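Long-range contacts in endo-1,3-beta-glucanase (Streptomyces sioyaensis, PDB 3DGT), which probably hydrolyses internal 1,3-beta-linkages of glucans, this chain being the family 16 glycoside hydrolase catalytic domain of a longer protein that also carries a carbohydrate-binding module: residues 48-53 and 242-247; 147-152 and 246-251. One frame throughout, in Å; residues are numbered along the deposited sequence.

Contact 1 of 2, residues 48-53 and 242-247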
loop_
_atom_site.group_PDB
_atom_site.type_symbol
_atom_site.label_atom_id
_atom_site.label_comp_id
_atom_site.label_asym_id
_atom_site.label_seq_id
_atom_site.Cartn_x
_atom_site.Cartn_y
_atom_site.Cartn_z
ATOM N N GLY A 48 11.817 -4.415 10.476
ATOM C CA GLY A 48 12.310 -5.712 10.951
ATOM C C GLY A 48 11.891 -6.895 10.094
ATOM O O GLY A 48 12.197 -8.047 10.435
ATOM N N GLU A 49 11.201 -6.635 8.983
ATOM C CA GLU A 49 10.804 -7.714 8.080
ATOM C C GLU A 49 12.028 -8.457 7.551
ATOM O O GLU A 49 13.126 -7.887 7.445
ATOM C CB GLU A 49 9.947 -7.190 6.929
ATOM C CG GLU A 49 10.647 -6.231 5.982
ATOM C CD GLU A 49 9.660 -5.437 5.158
ATOM O OE1 GLU A 49 8.902 -4.652 5.752
ATOM O OE2 GLU A 49 9.634 -5.596 3.913
ATOM N N VAL A 50 11.838 -9.736 7.231
ATOM C CA VAL A 50 12.983 -10.632 7.015
ATOM C C VAL A 50 13.305 -10.995 5.560
ATOM O O VAL A 50 14.321 -11.627 5.287
ATOM C CB VAL A 50 12.858 -11.936 7.839
ATOM C CG1 VAL A 50 12.710 -11.622 9.336
ATOM C CG2 VAL A 50 11.695 -12.792 7.340
ATOM N N GLU A 51 12.453 -10.600 4.623
ATOM C CA GLU A 51 12.672 -10.968 3.233
ATOM C C GLU A 51 13.677 -10.043 2.570
ATOM O O GLU A 51 13.909 -8.918 3.033
ATOM C CB GLU A 51 11.350 -10.926 2.450
ATOM C CG GLU A 51 10.980 -9.541 1.887
ATOM C CD GLU A 51 10.645 -8.509 2.948
ATOM O OE1 GLU A 51 10.091 -8.883 4.007
ATOM O OE2 GLU A 51 10.920 -7.308 2.703
ATOM N N SER A 52 14.239 -10.518 1.461
ATOM C CA SER A 52 14.928 -9.660 0.519
ATOM C C SER A 52 13.997 -9.475 -0.684
ATOM O O SER A 52 13.480 -10.447 -1.231
ATOM C CB SER A 52 16.244 -10.311 0.094
ATOM O OG SER A 52 16.953 -9.487 -0.822
ATOM N N MET A 53 13.771 -8.226 -1.081
ATOM C CA MET A 53 12.907 -7.933 -2.225
ATOM C C MET A 53 13.699 -8.145 -3.512
ATOM O O MET A 53 14.909 -7.889 -3.559
ATOM C CB MET A 53 12.340 -6.502 -2.138
ATOM C CG MET A 53 11.441 -6.274 -0.929
ATOM S SD MET A 53 9.952 -7.268 -1.117
ATOM C CE MET A 53 8.901 -6.648 0.187
ATOM N N VAL A 242 4.461 -7.250 -0.651
ATOM C CA VAL A 242 4.134 -8.183 0.419
ATOM C C VAL A 242 5.383 -8.368 1.277
ATOM O O VAL A 242 6.342 -9.030 0.889
ATOM C CB VAL A 242 3.580 -9.542 -0.088
ATOM C CG1 VAL A 242 3.164 -10.392 1.109
ATOM C CG2 VAL A 242 2.386 -9.345 -1.049
ATOM N N ALA A 243 5.373 -7.742 2.446
ATOM C CA ALA A 243 6.443 -7.941 3.415
ATOM C C ALA A 243 6.250 -9.291 4.099
ATOM O O ALA A 243 5.141 -9.822 4.134
ATOM C CB ALA A 243 6.457 -6.800 4.439
ATOM N N MET A 244 7.339 -9.846 4.628
ATOM C CA MET A 244 7.292 -11.065 5.433
ATOM C C MET A 244 7.896 -10.792 6.805
ATOM O O MET A 244 9.093 -10.526 6.925
ATOM C CB MET A 244 8.067 -12.192 4.737
ATOM C CG MET A 244 7.950 -13.562 5.409
ATOM S SD MET A 244 6.242 -14.104 5.598
ATOM C CE MET A 244 5.648 -13.709 3.911
ATOM N N GLY A 245 7.058 -10.860 7.837
ATOM C CA GLY A 245 7.497 -10.597 9.209
ATOM C C GLY A 245 7.541 -9.120 9.534
ATOM O O GLY A 245 6.926 -8.299 8.847
ATOM N N GLY A 246 8.262 -8.787 10.595
ATOM C CA GLY A 246 8.362 -7.401 11.035
ATOM C C GLY A 246 7.340 -7.030 12.092
ATOM O O GLY A 246 6.633 -7.882 12.633
ATOM N N GLY A 247 7.253 -5.738 12.358
ATOM C CA GLY A 247 6.541 -5.247 13.529
ATOM C C GLY A 247 5.035 -5.441 13.521
ATOM O O GLY A 247 4.447 -5.763 14.560
#
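E51 grips strand 236-244 at M244, and its side chain shows how. E51 CB lies 4.2 Å from M244 CB. Beyond it CG sits between the backbone N and the carbonyl carbon (chi1 86°), and the bend at chi2 (-67°) brings the carboxylate to the M244 N-H. E51 OE1 then accepts the M244 N-H at 3.0 Å, a nearly straight bond although the donor stands above the carboxylate plane. E51 OE2 turns to the other acid: it lies 2.5 Å from E49 OE2, so close that one of the two groups probably holds a proton. E49 itself rests its carboxylate on A243, with E49 OE2 3.4 Å from A243 CB; its OE1 is bonded to T47. A small methyl suits this place, since the E49 carboxylate lies directly against it. A backbone bond, V50 N to M244 O at 2.9 Å, completes the grip, and V50 CG2 packs loosely on M244 CG. Further along, the flexible M53 reaches across with its CE methyl to V242 O. At the other end G246 CA lies 3.6 Å from E49 N, where a side chain would be tight; G246 and G245 both have positive phi, which glycine tolerates well. The segments run nearly antiparallel (155°) where strand 236-244 leaves the beta-sandwich of the concanavalin-like family 16 fold and meets the loop leading into strand 52-53.

Contact 2 of 2, residues 147-152 and 246-251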
loop_
_atom_site.group_PDB
_atom_site.type_symbol
_atom_site.label_atom_id
_atom_site.label_comp_id
_atom_site.label_asym_id
_atom_site.label_seq_id
_atom_site.Cartn_x
_atom_site.Cartn_y
_atom_site.Cartn_z
ATOM N N GLU A 147 -3.465 -2.270 4.425
ATOM C CA GLU A 147 -2.485 -3.166 5.024
ATOM C C GLU A 147 -3.245 -4.318 5.648
ATOM O O GLU A 147 -4.409 -4.176 6.028
ATOM C CB GLU A 147 -1.663 -2.484 6.112
ATOM C CG GLU A 147 -0.685 -1.452 5.618
ATOM C CD GLU A 147 0.113 -0.887 6.759
ATOM O OE1 GLU A 147 -0.430 -0.027 7.474
ATOM O OE2 GLU A 147 1.268 -1.314 6.963
ATOM N N ASN A 148 -2.572 -5.450 5.760
ATOM C CA ASN A 148 -3.131 -6.623 6.406
ATOM C C ASN A 148 -2.001 -7.466 6.962
ATOM O O ASN A 148 -0.875 -7.426 6.456
ATOM C CB ASN A 148 -3.956 -7.433 5.408
ATOM C CG ASN A 148 -4.346 -8.799 5.945
ATOM O OD1 ASN A 148 -3.707 -9.802 5.625
ATOM N ND2 ASN A 148 -5.394 -8.844 6.780
ATOM N N VAL A 149 -2.308 -8.241 7.994
ATOM C CA VAL A 149 -1.360 -9.229 8.499
ATOM C C VAL A 149 -2.066 -10.534 8.821
ATOM O O VAL A 149 -3.273 -10.554 9.090
ATOM C CB VAL A 149 -0.562 -8.736 9.753
ATOM C CG1 VAL A 149 0.351 -7.571 9.403
ATOM C CG2 VAL A 149 -1.513 -8.364 10.911
ATOM N N GLN A 150 -1.297 -11.623 8.757
ATOM C CA GLN A 150 -1.698 -12.914 9.332
ATOM C C GLN A 150 -2.869 -13.598 8.628
ATOM O O GLN A 150 -3.481 -14.508 9.191
ATOM C CB GLN A 150 -2.005 -12.785 10.845
ATOM C CG GLN A 150 -0.973 -12.019 11.701
ATOM C CD GLN A 150 0.435 -12.564 11.585
ATOM O OE1 GLN A 150 1.064 -12.486 10.527
ATOM N NE2 GLN A 150 0.947 -13.113 12.685
ATOM N N GLY A 151 -3.164 -13.183 7.397
ATOM C CA GLY A 151 -4.318 -13.700 6.657
ATOM C C GLY A 151 -5.653 -13.458 7.331
ATOM O O GLY A 151 -6.635 -14.166 7.059
ATOM N N LEU A 152 -5.709 -12.442 8.193
ATOM C CA LEU A 152 -6.950 -12.104 8.886
ATOM C C LEU A 152 -7.919 -11.386 7.954
ATOM O O LEU A 152 -7.505 -10.606 7.089
ATOM C CB LEU A 152 -6.654 -11.221 10.100
ATOM C CG LEU A 152 -5.929 -11.883 11.275
ATOM C CD1 LEU A 152 -5.366 -10.850 12.237
ATOM C CD2 LEU A 152 -6.865 -12.829 12.024
ATOM N N GLY A 246 8.262 -8.787 10.595
ATOM C CA GLY A 246 8.362 -7.401 11.035
ATOM C C GLY A 246 7.340 -7.030 12.092
ATOM O O GLY A 246 6.633 -7.882 12.633
ATOM N N GLY A 247 7.253 -5.738 12.358
ATOM C CA GLY A 247 6.541 -5.247 13.529
ATOM C C GLY A 247 5.035 -5.441 13.521
ATOM O O GLY A 247 4.447 -5.763 14.560
ATOM N N PHE A 248 4.405 -5.248 12.367
ATOM C CA PHE A 248 2.936 -5.371 12.289
ATOM C C PHE A 248 2.521 -6.832 12.550
ATOM O O PHE A 248 1.737 -7.092 13.471
ATOM C CB PHE A 248 2.425 -4.837 10.942
ATOM C CG PHE A 248 0.971 -4.393 10.927
ATOM C CD1 PHE A 248 0.015 -4.972 11.756
ATOM C CD2 PHE A 248 0.569 -3.402 10.023
ATOM C CE1 PHE A 248 -1.320 -4.567 11.700
ATOM C CE2 PHE A 248 -0.770 -2.980 9.959
ATOM C CZ PHE A 248 -1.710 -3.567 10.806
ATOM N N PRO A 249 3.061 -7.802 11.785
ATOM C CA PRO A 249 2.738 -9.181 12.182
ATOM C C PRO A 249 3.167 -9.508 13.612
ATOM O O PRO A 249 2.513 -10.303 14.279
ATOM C CB PRO A 249 3.513 -10.041 11.171
ATOM C CG PRO A 249 3.757 -9.140 10.009
ATOM C CD PRO A 249 3.897 -7.757 10.569
ATOM N N GLY A 250 4.237 -8.876 14.083
ATOM C CA GLY A 250 4.707 -9.098 15.452
ATOM C C GLY A 250 3.691 -8.740 16.520
ATOM O O GLY A 250 3.713 -9.307 17.616
ATOM N N ALA A 251 2.804 -7.796 16.205
ATOM C CA ALA A 251 1.773 -7.356 17.140
ATOM C C ALA A 251 0.546 -8.270 17.106
ATOM O O ALA A 251 -0.354 -8.140 17.948
ATOM C CB ALA A 251 1.383 -5.917 16.862
#
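V149 drives its CG1 methyl into the corner between F248 and P249. This is the tight part: V149 CG1 is 3.5 Å from F248 CD1, approaching the ring obliquely, and 3.7 Å from P249 CD. A beta-branched valine suits the spot, since CG2 also touches the ring, at CD1 and CE1. With CG anti to the backbone N (chi1 -157°), the F248 ring lies against V149, and W120 and W156 pack edge-to-face with it. E147 approaches more loosely: its carboxylate meets the ring edge, E147 OE2 3.8 Å from F248 CD2 and the two planes 81° apart, while OE2 is bonded to W120 NE1. Against P249 CB, Q150 OE1 comes to 3.5 Å, and it accepts from G118 N. On the short helix, G247 and G250 are exposed. With an alanine at F248, V149 and the two tryptophans would probably lose their shared packing partner, and the E147 carboxylate would lose a neighbour beside it. V149 begins a type I' turn that takes the chain away from E147, the last glutamate of the E-L-D-I-M-E signature of family 16, whose counterpart in relatives is the acid/base; the contact therefore probably borders the active-site cleft.

Overall arrangement
Contacts 1 and 2 are consecutive stations of one chain: strand 236-244 leads through contact 1, and G246 and G247, shared by both, lead into helix 247-250, which carries contact 2. Their centres lie about 10 Å apart, each about 14 Å from the centre of the chain and on the same side of it. W120 of strand 119-127 connects them, bonding to the A243 backbone and packing on A243, then meeting F248, P249 and E147. Hydrogen bonds join the two segments of contact 1; contact 2 has none between its segments and rests on side-chain packing. Contact 2 is probably the one nearer catalysis, through E147; both are away from the magnesium site of D16, G66 and D269.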